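Geranyltranstransferase (IspA) (Helicobacter pylori, PDB 3LLW) probably acts as a magnesium-dependent prenyltransferase of isoprenoid biosynthesis, joining allylic and isopentenyl diphosphates as relatives of the FPP/GGPP synthase family do. Local coordinates at residues S9-E14 and R52-L57; F40-L45 and A113-T118. All blocks are in the same frame, centred on the assembly; numbering follows the deposited sequence.

Contact 1 (S9-E14 and R52-L57). With SO4 (sulfate ion), chain F.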
ATOM      1  N   SER A   9      21.806 -19.088  18.780  1.00 59.54           N
ATOM      2  CA  SER A   9      22.264 -19.932  17.681  1.00 56.23           C
ATOM      3  C   SER A   9      21.088 -20.272  16.783  1.00 53.13           C
ATOM      4  O   SER A   9      21.225 -20.321  15.554  1.00 50.44           O
ATOM      5  CB  SER A   9      22.888 -21.225  18.227  1.00 55.55           C
ATOM      6  OG  SER A   9      23.679 -21.863  17.248  1.00 61.99           O
ATOM      7  N   PHE A  10      19.938 -20.509  17.419  1.00 46.17           N
ATOM      8  CA  PHE A  10      18.684 -20.784  16.730  1.00 50.22           C
ATOM      9  C   PHE A  10      18.234 -19.565  15.915  1.00 51.06           C
ATOM     10  O   PHE A  10      17.759 -19.703  14.786  1.00 53.29           O
ATOM     11  CB  PHE A  10      17.607 -21.174  17.748  1.00 50.81           C
ATOM     12  CG  PHE A  10      16.227 -21.259  17.171  1.00 56.10           C
ATOM     13  CD1 PHE A  10      15.823 -22.392  16.475  1.00 61.92           C
ATOM     14  CD2 PHE A  10      15.321 -20.215  17.341  1.00 55.63           C
ATOM     15  CE1 PHE A  10      14.537 -22.480  15.939  1.00 66.52           C
ATOM     16  CE2 PHE A  10      14.036 -20.291  16.804  1.00 60.15           C
ATOM     17  CZ  PHE A  10      13.645 -21.426  16.103  1.00 55.47           C
ATOM     18  N   TYR A  11      18.386 -18.384  16.513  1.00 52.06           N
ATOM     19  CA  TYR A  11      18.013 -17.124  15.890  1.00 51.07           C
ATOM     20  C   TYR A  11      18.874 -16.805  14.673  1.00 51.89           C
ATOM     21  O   TYR A  11      18.344 -16.436  13.623  1.00 58.71           O
ATOM     22  CB  TYR A  11      18.052 -15.982  16.912  1.00 50.12           C
ATOM     23  CG  TYR A  11      18.102 -14.599  16.289  1.00 54.78           C
ATOM     24  CD1 TYR A  11      17.047 -14.123  15.499  1.00 52.68           C
ATOM     25  CD2 TYR A  11      19.200 -13.766  16.493  1.00 53.52           C
ATOM     26  CE1 TYR A  11      17.093 -12.879  14.926  1.00 44.95           C
ATOM     27  CE2 TYR A  11      19.245 -12.503  15.934  1.00 55.11           C
ATOM     28  CZ  TYR A  11      18.187 -12.068  15.147  1.00 51.79           C
ATOM     29  OH  TYR A  11      18.226 -10.820  14.582  1.00 50.92           O
ATOM     30  N   TYR A  12      20.188 -16.960  14.805  1.00 53.82           N
ATOM     31  CA  TYR A  12      21.107 -16.727  13.684  1.00 55.87           C
ATOM     32  C   TYR A  12      20.803 -17.625  12.485  1.00 54.69           C
ATOM     33  O   TYR A  12      20.968 -17.226  11.332  1.00 54.80           O
ATOM     34  CB  TYR A  12      22.562 -16.930  14.115  1.00 58.92           C
ATOM     35  CG  TYR A  12      23.170 -15.769  14.877  1.00 61.41           C
ATOM     36  CD1 TYR A  12      22.722 -14.461  14.680  1.00 56.54           C
ATOM     37  CD2 TYR A  12      24.216 -15.978  15.777  1.00 57.82           C
ATOM     38  CE1 TYR A  12      23.283 -13.395  15.371  1.00 57.04           C
ATOM     39  CE2 TYR A  12      24.792 -14.916  16.469  1.00 61.24           C
ATOM     40  CZ  TYR A  12      24.322 -13.627  16.258  1.00 63.72           C
ATOM     41  OH  TYR A  12      24.884 -12.568  16.938  1.00 68.43           O
ATOM     42  N   ASN A  13      20.353 -18.836  12.777  1.00 51.79           N
ATOM     43  CA  ASN A  13      20.028 -19.797  11.751  1.00 54.69           C
ATOM     44  C   ASN A  13      18.697 -19.459  11.058  1.00 56.18           C
ATOM     45  O   ASN A  13      18.561 -19.667   9.850  1.00 54.77           O
ATOM     46  CB  ASN A  13      20.026 -21.205  12.348  1.00 52.06           C
ATOM     47  CG  ASN A  13      19.802 -22.276  11.321  1.00 51.56           C
ATOM     48  OD1 ASN A  13      18.946 -23.143  11.503  1.00 53.95           O
ATOM     49  ND2 ASN A  13      20.558 -22.225  10.223  1.00 52.42           N
ATOM     50  N   GLU A  14      17.734 -18.932  11.818  1.00 52.37           N
ATOM     51  CA  GLU A  14      16.479 -18.445  11.236  1.00 54.12           C
ATOM     52  C   GLU A  14      16.661 -17.250  10.297  1.00 49.25           C
ATOM     53  O   GLU A  14      15.953 -17.131   9.305  1.00 54.94           O
ATOM     54  CB  GLU A  14      15.444 -18.135  12.314  1.00 51.08           C
ATOM     55  CG  GLU A  14      14.877 -19.395  12.960  1.00 64.84           C
ATOM     56  CD  GLU A  14      14.407 -20.423  11.929  1.00 71.44           C
ATOM     57  OE1 GLU A  14      13.609 -20.051  11.035  1.00 72.96           O
ATOM     58  OE2 GLU A  14      14.829 -21.599  12.015  1.00 68.54           O
ATOM     59  N   ARG A  52      15.774  -4.930   9.048  1.00 43.62           N
ATOM     60  CA  ARG A  52      14.417  -4.908   9.572  1.00 44.12           C
ATOM     61  C   ARG A  52      13.800  -6.291   9.803  1.00 43.18           C
ATOM     62  O   ARG A  52      13.265  -6.510  10.884  1.00 42.89           O
ATOM     63  CB  ARG A  52      13.504  -3.983   8.752  1.00 40.77           C
ATOM     64  CG  ARG A  52      13.844  -2.531   8.919  1.00 48.79           C
ATOM     65  CD  ARG A  52      13.879  -1.833   7.574  1.00 46.71           C
ATOM     66  NE  ARG A  52      14.451  -0.503   7.709  1.00 45.29           N
ATOM     67  CZ  ARG A  52      15.697  -0.187   7.374  1.00 57.80           C
ATOM     68  NH1 ARG A  52      16.115   1.053   7.553  1.00 52.89           N
ATOM     69  NH2 ARG A  52      16.516  -1.098   6.845  1.00 52.82           N
ATOM     70  N   PRO A  53      13.859  -7.216   8.807  1.00 41.38           N
ATOM     71  CA  PRO A  53      13.441  -8.572   9.149  1.00 43.17           C
ATOM     72  C   PRO A  53      14.236  -9.215  10.290  1.00 45.72           C
ATOM     73  O   PRO A  53      13.646  -9.916  11.116  1.00 41.51           O
ATOM     74  CB  PRO A  53      13.645  -9.348   7.849  1.00 40.00           C
ATOM     75  CG  PRO A  53      13.596  -8.329   6.780  1.00 42.16           C
ATOM     76  CD  PRO A  53      14.220  -7.117   7.376  1.00 43.52           C
ATOM     77  N   LYS A  54      15.543  -8.968  10.360  1.00 42.82           N
ATOM     78  CA  LYS A  54      16.328  -9.445  11.509  1.00 44.09           C
ATOM     79  C   LYS A  54      15.826  -8.909  12.850  1.00 45.96           C
ATOM     80  O   LYS A  54      15.802  -9.646  13.835  1.00 43.08           O
ATOM     81  CB  LYS A  54      17.809  -9.148  11.343  1.00 45.90           C
ATOM     82  CG  LYS A  54      18.496 -10.075  10.361  1.00 48.69           C
ATOM     83  CD  LYS A  54      19.873  -9.567   9.988  1.00 52.16           C
ATOM     84  CE  LYS A  54      20.436 -10.413   8.846  1.00 58.57           C
ATOM     85  NZ  LYS A  54      21.866 -10.164   8.606  1.00 55.66           N
ATOM     86  N   LEU A  55      15.412  -7.642  12.890  1.00 46.61           N
ATOM     87  CA  LEU A  55      14.832  -7.068  14.112  1.00 47.89           C
ATOM     88  C   LEU A  55      13.521  -7.743  14.472  1.00 46.84           C
ATOM     89  O   LEU A  55      13.268  -8.011  15.640  1.00 51.03           O
ATOM     90  CB  LEU A  55      14.582  -5.570  13.946  1.00 52.69           C
ATOM     91  CG  LEU A  55      15.770  -4.617  13.951  1.00 51.56           C
ATOM     92  CD1 LEU A  55      15.336  -3.310  13.292  1.00 34.25           C
ATOM     93  CD2 LEU A  55      16.234  -4.395  15.381  1.00 55.97           C
ATOM     94  N   PHE A  56      12.694  -7.993  13.450  1.00 45.50           N
ATOM     95  CA  PHE A  56      11.417  -8.683  13.591  1.00 41.69           C
ATOM     96  C   PHE A  56      11.633 -10.065  14.183  1.00 45.96           C
ATOM     97  O   PHE A  56      10.979 -10.462  15.171  1.00 36.52           O
ATOM     98  CB  PHE A  56      10.716  -8.798  12.219  1.00 41.00           C
ATOM     99  CG  PHE A  56       9.493  -9.688  12.231  1.00 44.41           C
ATOM    100  CD1 PHE A  56       9.506 -10.920  11.591  1.00 37.35           C
ATOM    101  CD2 PHE A  56       8.331  -9.300  12.906  1.00 43.24           C
ATOM    102  CE1 PHE A  56       8.378 -11.748  11.609  1.00 48.46           C
ATOM    103  CE2 PHE A  56       7.201 -10.127  12.929  1.00 36.98           C
ATOM    104  CZ  PHE A  56       7.228 -11.353  12.300  1.00 34.95           C
ATOM    105  N   LEU A  57      12.559 -10.792  13.565  1.00 38.17           N
ATOM    106  CA  LEU A  57      12.888 -12.152  13.984  1.00 47.23           C
ATOM    107  C   LEU A  57      13.612 -12.233  15.331  1.00 44.00           C
ATOM    108  O   LEU A  57      13.458 -13.212  16.039  1.00 47.72           O
ATOM    109  CB  LEU A  57      13.671 -12.876  12.898  1.00 44.40           C
ATOM    110  CG  LEU A  57      12.893 -13.228  11.636  1.00 46.78           C
ATOM    111  CD1 LEU A  57      13.863 -13.632  10.511  1.00 39.87           C
ATOM    112  CD2 LEU A  57      11.902 -14.341  11.935  1.00 33.61           C
TER
HETATM  113  S   SO4 F 311      19.582  -2.160   5.068  1.00106.09           S
HETATM  114  O1  SO4 F 311      19.411  -2.036   3.610  1.00 96.07           O
HETATM  115  O2  SO4 F 311      19.105  -0.947   5.737  1.00 99.73           O
HETATM  116  O3  SO4 F 311      18.860  -3.328   5.589  1.00 79.54           O
HETATM  117  O4  SO4 F 311      21.007  -2.300   5.357  1.00105.47           O

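Contact 2 (F40-L45 and A113-T118)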
ATOM      1  N   PHE A  40       9.840  -6.979 -10.966  1.00 43.30           N
ATOM      2  CA  PHE A  40       9.080  -6.856  -9.711  1.00 45.13           C
ATOM      3  C   PHE A  40       9.914  -7.073  -8.446  1.00 43.27           C
ATOM      4  O   PHE A  40       9.926  -6.217  -7.573  1.00 48.14           O
ATOM      5  CB  PHE A  40       7.857  -7.793  -9.706  1.00 42.84           C
ATOM      6  CG  PHE A  40       7.052  -7.743  -8.431  1.00 46.59           C
ATOM      7  CD1 PHE A  40       6.452  -6.549  -8.007  1.00 41.87           C
ATOM      8  CD2 PHE A  40       6.887  -8.887  -7.655  1.00 39.29           C
ATOM      9  CE1 PHE A  40       5.706  -6.504  -6.838  1.00 38.22           C
ATOM     10  CE2 PHE A  40       6.139  -8.856  -6.474  1.00 43.07           C
ATOM     11  CZ  PHE A  40       5.546  -7.671  -6.062  1.00 46.26           C
ATOM     12  N   PHE A  41      10.620  -8.203  -8.364  1.00 44.44           N
ATOM     13  CA  PHE A  41      11.330  -8.578  -7.145  1.00 42.32           C
ATOM     14  C   PHE A  41      12.836  -8.310  -7.202  1.00 43.76           C
ATOM     15  O   PHE A  41      13.539  -8.457  -6.203  1.00 45.35           O
ATOM     16  CB  PHE A  41      11.057 -10.046  -6.829  1.00 48.23           C
ATOM     17  CG  PHE A  41      10.789 -10.317  -5.367  1.00 52.52           C
ATOM     18  CD1 PHE A  41       9.680  -9.756  -4.726  1.00 53.56           C
ATOM     19  CD2 PHE A  41      11.632 -11.153  -4.639  1.00 56.39           C
ATOM     20  CE1 PHE A  41       9.415 -10.018  -3.366  1.00 46.08           C
ATOM     21  CE2 PHE A  41      11.385 -11.426  -3.287  1.00 51.80           C
ATOM     22  CZ  PHE A  41      10.271 -10.854  -2.650  1.00 54.52           C
ATOM     23  N   GLU A  42      13.313  -7.906  -8.374  1.00 43.83           N
ATOM     24  CA  GLU A  42      14.727  -7.706  -8.651  1.00 47.27           C
ATOM     25  C   GLU A  42      15.479  -6.886  -7.591  1.00 49.07           C
ATOM     26  O   GLU A  42      16.544  -7.302  -7.130  1.00 49.47           O
ATOM     27  CB  GLU A  42      14.885  -7.049 -10.031  1.00 48.54           C
ATOM     28  CG  GLU A  42      16.267  -7.185 -10.618  1.00 55.00           C
ATOM     29  CD  GLU A  42      16.357  -6.680 -12.053  1.00 60.50           C
ATOM     30  OE1 GLU A  42      15.381  -6.852 -12.818  1.00 66.85           O
ATOM     31  OE2 GLU A  42      17.415  -6.126 -12.418  1.00 66.17           O
ATOM     32  N   MET A  43      14.923  -5.734  -7.204  1.00 48.84           N
ATOM     33  CA  MET A  43      15.549  -4.874  -6.192  1.00 43.68           C
ATOM     34  C   MET A  43      15.418  -5.443  -4.766  1.00 37.96           C
ATOM     35  O   MET A  43      16.163  -5.044  -3.864  1.00 40.00           O
ATOM     36  CB  MET A  43      15.002  -3.442  -6.256  1.00 38.15           C
ATOM     37  CG  MET A  43      15.189  -2.735  -7.592  1.00 53.95           C
ATOM     38  SD  MET A  43      16.869  -2.779  -8.264  1.00 46.52           S
ATOM     39  CE  MET A  43      16.669  -3.748  -9.713  1.00 57.28           C
ATOM     40  N   VAL A  44      14.486  -6.369  -4.555  1.00 38.57           N
ATOM     41  CA  VAL A  44      14.399  -7.046  -3.252  1.00 43.91           C
ATOM     42  C   VAL A  44      15.511  -8.093  -3.182  1.00 49.96           C
ATOM     43  O   VAL A  44      16.171  -8.242  -2.151  1.00 50.56           O
ATOM     44  CB  VAL A  44      13.021  -7.733  -3.006  1.00 39.28           C
ATOM     45  CG1 VAL A  44      12.878  -8.180  -1.533  1.00 37.33           C
ATOM     46  CG2 VAL A  44      11.888  -6.810  -3.388  1.00 29.62           C
ATOM     47  N   LEU A  45      15.721  -8.799  -4.296  1.00 55.61           N
ATOM     48  CA  LEU A  45      16.756  -9.834  -4.380  1.00 59.15           C
ATOM     49  C   LEU A  45      18.144  -9.239  -4.294  1.00 55.51           C
ATOM     50  O   LEU A  45      19.011  -9.768  -3.605  1.00 58.53           O
ATOM     51  CB  LEU A  45      16.627 -10.647  -5.672  1.00 55.80           C
ATOM     52  CG  LEU A  45      15.392 -11.541  -5.792  1.00 65.26           C
ATOM     53  CD1 LEU A  45      15.293 -12.151  -7.177  1.00 59.92           C
ATOM     54  CD2 LEU A  45      15.391 -12.632  -4.728  1.00 66.63           C
ATOM     55  N   ALA A 113      17.217   3.014 -14.646  1.00 54.28           N
ATOM     56  CA  ALA A 113      18.406   2.908 -15.472  1.00 55.21           C
ATOM     57  C   ALA A 113      18.305   1.667 -16.352  1.00 55.49           C
ATOM     58  O   ALA A 113      18.526   1.743 -17.569  1.00 59.67           O
ATOM     59  CB  ALA A 113      19.667   2.867 -14.612  1.00 47.73           C
ATOM     60  N   LYS A 114      17.951   0.542 -15.736  1.00 52.47           N
ATOM     61  CA  LYS A 114      17.881  -0.739 -16.432  1.00 53.16           C
ATOM     62  C   LYS A 114      16.696  -0.822 -17.384  1.00 56.78           C
ATOM     63  O   LYS A 114      16.807  -1.371 -18.485  1.00 55.74           O
ATOM     64  CB  LYS A 114      17.848  -1.897 -15.437  1.00 50.17           C
ATOM     65  CG  LYS A 114      18.003  -3.262 -16.102  1.00 51.80           C
ATOM     66  CD  LYS A 114      18.126  -4.386 -15.087  1.00 50.75           C
ATOM     67  CE  LYS A 114      18.162  -5.740 -15.790  1.00 56.73           C
ATOM     68  NZ  LYS A 114      18.673  -6.819 -14.912  1.00 51.26           N
ATOM     69  N   TYR A 115      15.567  -0.260 -16.972  1.00 55.19           N
ATOM     70  CA  TYR A 115      14.354  -0.335 -17.783  1.00 54.27           C
ATOM     71  C   TYR A 115      13.912   1.053 -18.226  1.00 56.50           C
ATOM     72  O   TYR A 115      14.383   1.555 -19.247  1.00 64.34           O
ATOM     73  CB  TYR A 115      13.247  -1.065 -17.020  1.00 48.96           C
ATOM     74  CG  TYR A 115      13.625  -2.456 -16.562  1.00 44.15           C
ATOM     75  CD1 TYR A 115      13.762  -3.508 -17.482  1.00 46.56           C
ATOM     76  CD2 TYR A 115      13.832  -2.730 -15.211  1.00 46.01           C
ATOM     77  CE1 TYR A 115      14.099  -4.797 -17.062  1.00 39.19           C
ATOM     78  CE2 TYR A 115      14.176  -4.004 -14.780  1.00 40.48           C
ATOM     79  CZ  TYR A 115      14.295  -5.036 -15.704  1.00 52.33           C
ATOM     80  OH  TYR A 115      14.630  -6.297 -15.263  1.00 50.72           O
ATOM     81  N   ASP A 116      13.018   1.668 -17.453  1.00 55.73           N
ATOM     82  CA  ASP A 116      12.594   3.053 -17.666  1.00 54.23           C
ATOM     83  C   ASP A 116      11.967   3.577 -16.383  1.00 51.14           C
ATOM     84  O   ASP A 116      11.724   2.804 -15.455  1.00 55.96           O
ATOM     85  CB  ASP A 116      11.614   3.167 -18.846  1.00 59.22           C
ATOM     86  CG  ASP A 116      10.496   2.135 -18.784  1.00 75.08           C
ATOM     87  OD1 ASP A 116      10.513   1.191 -19.607  1.00 79.78           O
ATOM     88  OD2 ASP A 116       9.605   2.266 -17.909  1.00 80.48           O
ATOM     89  N   GLU A 117      11.705   4.883 -16.349  1.00 51.67           N
ATOM     90  CA  GLU A 117      11.201   5.587 -15.163  1.00 48.28           C
ATOM     91  C   GLU A 117       9.846   5.060 -14.699  1.00 43.72           C
ATOM     92  O   GLU A 117       9.643   4.826 -13.519  1.00 48.93           O
ATOM     93  CB  GLU A 117      11.081   7.072 -15.476  1.00 48.44           C
ATOM     94  CG  GLU A 117      11.385   7.998 -14.325  1.00 54.88           C
ATOM     95  CD  GLU A 117      11.638   9.428 -14.784  1.00 70.96           C
ATOM     96  OE1 GLU A 117      11.676  10.328 -13.916  1.00 79.55           O
ATOM     97  OE2 GLU A 117      11.801   9.657 -16.007  1.00 72.59           O
ATOM     98  N   THR A 118       8.944   4.881 -15.661  1.00 46.05           N
ATOM     99  CA  THR A 118       7.588   4.418 -15.443  1.00 48.79           C
ATOM    100  C   THR A 118       7.566   3.080 -14.707  1.00 52.03           C
ATOM    101  O   THR A 118       6.914   2.964 -13.648  1.00 45.12           O
ATOM    102  CB  THR A 118       6.822   4.361 -16.783  1.00 52.38           C
ATOM    103  OG1 THR A 118       6.527   5.700 -17.199  1.00 55.26           O
ATOM    104  CG2 THR A 118       5.517   3.612 -16.643  1.00 55.38           C
TER

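Contact 1 (S9-E14 and R52-L57)
The ring of Tyr-11 meets helix 51-63 with its rim: Lys-54 O lies at the edge near the ring plane, Leu-57 CB is also in plane at 4.0 Å from CE1, and the carbonyl carbon of Leu-57 stands obliquely, 3.6 Å from CE1. On the same helix as Tyr-11, the ring of Phe-10 carries Glu-14 CG on one face, offset toward the rim, and meets Tyr-69 edge-to-face. The guanidinium of Arg-52 has the sulfur of a sulfate in plane at its edge. All this belongs to the all-helical isoprenoid synthase fold, where helices 6-23 and 51-63 pack side by side, their short segments running roughly antiparallel, 144° between their directions, with axes 10.4 Å apart.

One hydrogen bond joins the two segments, from Tyr-11 OH to Lys-54 O at 2.8 Å. The hydroxyl comes in from above the carbonyl plane, 49° out of it. With CG anti to the backbone N, the ring reaches across to the neighbouring helix, where Ala-58 and Cys-61 also touch it; Asn-292 and Leu-296 of helix 287-301 add to its surroundings. The phenol is buried, and this bond gives its hydroxyl a partner.

Leu-57 points toward helix 6-23 and brings CD1 to 4.3 Å from Glu-14 O. Glu-14 is buried, and its OE1 is hydrogen-bonded to Gln-73 NE2 and Tyr-69 OH, which ties helix 6-23 to helices 73-94 and 66-71. At the start of 52-57, Arg-52 takes no part in the packing and instead holds the sulfate, probably from the crystallisation liquor: its NH2 donates to sulfate O2 at 2.8 Å, with an N-H...O angle of 158°.

Contact 2 (F40-L45 and A113-T118)
Glu-42 spans the contact with both carboxylate oxygens, one taking a charged partner and the other a phenol. The ionic part is a hydrogen-bonded salt bridge: Lys-114 NZ lies 2.9 Å from Glu-42 OE2 and approaches from above the carboxylate plane, 38° out of it. Lys-114 keeps an extended chain, and its CD also passes close to the same oxygen, at 3.3 Å.

The second bond, from the uncharged phenol, runs from Tyr-115 OH to Glu-42 OE1, at 2.6 Å, using the syn lone pair of that oxygen. Glu-42 and Tyr-115 arrive from opposite directions, and OE1 sits at the ring edge in plane while the carboxylate itself is turned 79° against the ring. Glu-42 swings CG to the side opposite its amide N (chi1 -162°) and is extended beyond it, a shape that carries the carboxylate out from helix 36-45 to both partners. Gripped at each oxygen, the carboxylate is restrained in its rotation, and the nearby ammonium probably favours its ionised form.

Apolar packing occurs within 113-118, where Lys-114 CG covers one face of the Tyr-115 ring, 4.0 Å above its centre. The ring also meets that of Tyr-35.

This surface contact joins helix 36-45 to the end of helix 111-114 and the turn after it. Asp-116 sits at the N-cap of helix 117-137, where its side chain caps a backbone N, and its OD2 is also hydrogen-bonded to Thr-119 OG1. On helix 36-45, Phe-40 packs on Ala-126 and Leu-127 of helix 117-137 and on Ile-158 of the second subunit, while Phe-41 and Val-44 lie against helix 73-94.

Contact 1 and contact 2 have centres 27 Å apart and do not touch, although their nearest atoms come within about 8 Å. Their segments alternate along the chain: 9-14, 40-45, 52-57, then 113-118. In the sequence, helix 36-45 of contact 2 therefore falls between helices 6-23 and 51-63, which pair in contact 1, and its Val-44 and Leu-45 touch Leu-22 on helix 6-23. Helix 73-94 receives side chains from both contacts. Contact 1 packs two helices in a buried setting, whereas contact 2 links helix 36-45 to the turn between helices 111-114 and 117-137, at the surface near the second subunit. Both lie away from the magnesium-binding Asp-94 and Asp-100.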